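Long-range contact in ribonucleoside-diphosphate reductase (Pseudomonas aeruginosa, PDB 5IM3), which probably reduces ribonucleoside diphosphates to the deoxyribonucleotide precursors of DNA, under allosteric control by nucleotides such as dATP: residues A[295-307]-A[771-783]. Sequence-based numbering, arbitrary orientation.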
# COMPACT_ATOMS: atom_id res chain seq x y z
N PHE A 295 48.29 22.15 9.92
CA PHE A 295 46.87 22.19 10.24
C PHE A 295 46.01 22.41 9.00
O PHE A 295 46.29 23.30 8.19
CB PHE A 295 46.58 23.30 11.26
CG PHE A 295 46.88 22.91 12.67
CD1 PHE A 295 46.09 21.99 13.33
CD2 PHE A 295 47.95 23.48 13.35
CE1 PHE A 295 46.36 21.63 14.64
CE2 PHE A 295 48.22 23.12 14.65
CZ PHE A 295 47.43 22.20 15.30
N THR A 296 44.96 21.61 8.88
CA THR A 296 43.85 21.92 8.00
C THR A 296 42.97 22.97 8.66
O THR A 296 43.01 23.19 9.87
CB THR A 296 43.03 20.67 7.69
OG1 THR A 296 42.44 20.18 8.90
CG2 THR A 296 43.91 19.59 7.08
N TYR A 297 42.15 23.64 7.84
CA TYR A 297 41.26 24.67 8.36
C TYR A 297 40.29 24.08 9.38
O TYR A 297 40.03 24.69 10.43
CB TYR A 297 40.50 25.33 7.21
CG TYR A 297 39.60 26.46 7.64
CD1 TYR A 297 40.09 27.52 8.40
CD2 TYR A 297 38.27 26.49 7.25
CE1 TYR A 297 39.27 28.56 8.78
CE2 TYR A 297 37.44 27.53 7.63
CZ TYR A 297 37.94 28.56 8.39
OH TYR A 297 37.13 29.60 8.77
N LEU A 298 39.76 22.89 9.10
CA LEU A 298 38.82 22.27 10.03
C LEU A 298 39.52 21.85 11.32
O LEU A 298 38.94 21.97 12.41
CB LEU A 298 38.16 21.06 9.36
CG LEU A 298 37.17 20.28 10.23
CD1 LEU A 298 36.02 21.16 10.68
CD2 LEU A 298 36.66 19.06 9.49
N GLY A 299 40.75 21.36 11.22
CA GLY A 299 41.46 20.93 12.42
C GLY A 299 41.75 22.07 13.37
O GLY A 299 41.59 21.94 14.58
N LEU A 300 42.17 23.22 12.83
CA LEU A 300 42.49 24.36 13.67
C LEU A 300 41.22 24.97 14.26
O LEU A 300 41.18 25.32 15.45
CB LEU A 300 43.27 25.41 12.88
CG LEU A 300 43.79 26.61 13.67
CD1 LEU A 300 44.79 26.15 14.71
CD2 LEU A 300 44.43 27.65 12.74
N GLN A 301 40.18 25.13 13.44
CA GLN A 301 38.88 25.57 13.95
C GLN A 301 38.44 24.71 15.13
O GLN A 301 37.96 25.24 16.14
CB GLN A 301 37.84 25.51 12.83
CG GLN A 301 37.71 26.79 12.03
CD GLN A 301 36.80 27.80 12.70
OE1 GLN A 301 37.24 28.58 13.56
NE2 GLN A 301 35.53 27.81 12.32
N THR A 302 38.59 23.39 15.02
CA THR A 302 38.14 22.49 16.07
C THR A 302 38.85 22.79 17.39
O THR A 302 38.21 22.95 18.43
CB THR A 302 38.37 21.04 15.66
OG1 THR A 302 37.63 20.75 14.47
CG2 THR A 302 37.95 20.09 16.77
N LEU A 303 40.18 22.86 17.35
CA LEU A 303 40.94 23.14 18.56
C LEU A 303 40.60 24.53 19.11
O LEU A 303 40.33 24.69 20.30
CB LEU A 303 42.44 23.02 18.28
CG LEU A 303 42.94 21.61 17.97
CD1 LEU A 303 44.42 21.63 17.61
CD2 LEU A 303 42.69 20.67 19.14
N TYR A 304 40.61 25.54 18.24
CA TYR A 304 40.39 26.91 18.69
C TYR A 304 39.01 27.07 19.31
O TYR A 304 38.85 27.76 20.32
CB TYR A 304 40.57 27.88 17.54
CG TYR A 304 40.28 29.32 17.91
CD1 TYR A 304 41.29 30.14 18.40
CD2 TYR A 304 39.00 29.85 17.79
CE1 TYR A 304 41.03 31.46 18.75
CE2 TYR A 304 38.73 31.16 18.13
CZ TYR A 304 39.75 31.96 18.61
OH TYR A 304 39.48 33.26 18.96
N ASP A 305 37.99 26.46 18.70
CA ASP A 305 36.62 26.69 19.17
C ASP A 305 36.39 26.06 20.53
O ASP A 305 35.70 26.65 21.38
CB ASP A 305 35.62 26.14 18.15
CG ASP A 305 35.61 26.92 16.85
OD1 ASP A 305 36.15 28.05 16.82
OD2 ASP A 305 35.04 26.42 15.86
N ARG A 306 36.95 24.88 20.78
CA ARG A 306 36.53 24.07 21.93
C ARG A 306 37.66 23.58 22.83
O ARG A 306 37.37 23.23 23.98
CB ARG A 306 35.72 22.86 21.46
CG ARG A 306 34.38 23.23 20.84
CD ARG A 306 33.55 22.00 20.46
NE ARG A 306 34.18 21.22 19.39
CZ ARG A 306 33.56 20.25 18.72
NH1 ARG A 306 32.30 19.94 18.99
NH2 ARG A 306 34.21 19.59 17.76
N TYR A 307 38.91 23.54 22.37
CA TYR A 307 39.97 22.93 23.16
C TYR A 307 40.99 23.91 23.72
O TYR A 307 41.52 23.67 24.81
CB TYR A 307 40.69 21.87 22.33
CG TYR A 307 39.88 20.60 22.17
CD1 TYR A 307 40.00 19.55 23.06
CD2 TYR A 307 38.96 20.48 21.13
CE1 TYR A 307 39.25 18.40 22.92
CE2 TYR A 307 38.20 19.33 20.98
CZ TYR A 307 38.35 18.29 21.88
OH TYR A 307 37.61 17.14 21.75
N PRO A 771 35.41 5.18 17.92
CA PRO A 771 35.20 6.31 17.01
C PRO A 771 36.19 7.43 17.32
O PRO A 771 36.67 7.56 18.44
CB PRO A 771 33.75 6.73 17.29
CG PRO A 771 33.11 5.51 17.86
CD PRO A 771 34.19 4.84 18.66
N THR A 772 36.49 8.23 16.29
CA THR A 772 37.52 9.25 16.38
C THR A 772 37.05 10.54 15.72
O THR A 772 37.83 11.24 15.07
CB THR A 772 38.82 8.79 15.72
OG1 THR A 772 38.60 8.62 14.31
CG2 THR A 772 39.30 7.47 16.32
N ALA A 773 35.77 10.87 15.89
CA ALA A 773 35.18 12.02 15.22
C ALA A 773 36.07 13.26 15.32
O ALA A 773 36.55 13.78 14.31
CB ALA A 773 33.80 12.31 15.82
N THR A 774 36.31 13.73 16.54
CA THR A 774 37.01 15.00 16.72
C THR A 774 38.49 14.87 16.36
O THR A 774 39.03 15.70 15.62
CB THR A 774 36.85 15.49 18.15
OG1 THR A 774 35.46 15.66 18.44
CG2 THR A 774 37.56 16.83 18.35
N ILE A 775 39.17 13.83 16.86
CA ILE A 775 40.62 13.76 16.72
C ILE A 775 41.04 13.43 15.29
O ILE A 775 42.17 13.77 14.90
CB ILE A 775 41.22 12.75 17.72
CG1 ILE A 775 40.67 11.34 17.47
CG2 ILE A 775 40.94 13.19 19.15
CD1 ILE A 775 41.29 10.29 18.39
N ALA A 776 40.19 12.78 14.50
CA ALA A 776 40.47 12.64 13.08
C ALA A 776 40.36 13.99 12.37
O ALA A 776 41.18 14.31 11.50
CB ALA A 776 39.51 11.62 12.45
N ASN A 777 39.36 14.79 12.74
CA ASN A 777 39.25 16.14 12.19
C ASN A 777 40.44 17.00 12.61
O ASN A 777 40.93 17.82 11.83
CB ASN A 777 37.95 16.80 12.65
CG ASN A 777 36.73 16.19 11.99
OD1 ASN A 777 36.81 15.15 11.33
ND2 ASN A 777 35.59 16.84 12.16
N ILE A 778 40.91 16.83 13.85
CA ILE A 778 42.06 17.60 14.31
C ILE A 778 43.29 17.26 13.48
O ILE A 778 44.06 18.15 13.09
CB ILE A 778 42.30 17.37 15.82
CG1 ILE A 778 41.14 17.92 16.64
CG2 ILE A 778 43.61 18.01 16.26
CD1 ILE A 778 41.18 17.55 18.10
N THR A 779 43.49 15.98 13.20
CA THR A 779 44.66 15.52 12.46
C THR A 779 44.44 15.48 10.95
O THR A 779 45.40 15.28 10.21
CB THR A 779 45.07 14.12 12.94
OG1 THR A 779 43.98 13.22 12.78
CG2 THR A 779 45.49 14.17 14.41
N GLY A 780 43.20 15.66 10.49
CA GLY A 780 42.93 15.76 9.07
C GLY A 780 42.89 14.45 8.32
O GLY A 780 43.29 14.39 7.15
N VAL A 781 42.40 13.38 8.96
CA VAL A 781 42.36 12.05 8.36
C VAL A 781 40.95 11.50 8.46
O VAL A 781 40.05 12.11 9.04
CB VAL A 781 43.38 11.09 9.03
CG1 VAL A 781 44.80 11.62 8.85
CG2 VAL A 781 43.04 10.90 10.51
N SER A 782 40.75 10.32 7.86
CA SER A 782 39.45 9.67 7.88
C SER A 782 39.16 9.07 9.25
O SER A 782 40.05 8.84 10.07
CB SER A 782 39.37 8.59 6.80
OG SER A 782 40.42 7.65 6.94
N GLN A 783 37.88 8.79 9.49
CA GLN A 783 37.43 8.30 10.79
C GLN A 783 37.81 6.83 10.98
O GLN A 783 37.45 5.98 10.16
CB GLN A 783 35.92 8.46 10.92
CG GLN A 783 35.40 9.85 10.61
CD GLN A 783 35.79 10.87 11.65
OE1 GLN A 783 36.37 10.53 12.68
NE2 GLN A 783 35.47 12.14 11.39
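Gly299 lies against the C-terminal turn of helix 773-779, its CA 3.2 Å from Asn777 O and 3.9 Å from Ile778 O. With only hydrogens on that CA, the backbones come together closely: the axes of helices 297-307 and 773-779 pass 7.4 Å apart, at 125° between their N-to-C directions. From this point the buried side of the contact runs along Ile778, which has the largest surface covered here. Leu303 and Ile778 cross at about a right angle, CD2 of Leu303 meeting CD1 of Ile778 at 3.6 Å, while CG2 of Ile778 rests by the other leucine methyl. With OG1 of Thr302 beside its backbone N (chi1 -61°), CG2 is anti to that N and faces helix 773-779, placing this methyl against both Thr774 CG2 and Ile778 CG1. Its OG1 instead hydrogen-bonds Leu298 O of its own helix at 2.7 Å, on the opposite face of the carbonyl plane from Thr302 N, so the hydroxyl is satisfied within the turn. Tyr307 and Thr774 reach toward one another across the contact, the tyrosine OH 3.4 Å from Thr774 CG2 and hydrogen-bonded to Thr357. The exposed flank is looser. Leu298 CD2 brushes the amide of Asn777, 3.6 Å from ND2, and Arg306, bent at chi3, merely brings its guanidinium near Thr774 OG1. At the N-terminus of helix 297-307, Thr296 is the N-cap and accepts from Gly299 N through OG1, and its methyl lies near Gly780, where positive phi ends helix 773-779. The contact joins the all-alpha and barrel regions of the reductase, away from the nucleotide sites: helices 219-239 and 319-330 adjoin helix 297-307, whereas Ile775, Ala776 and Thr779 set helix 773-779 on Met663 of barrel strand 659-663.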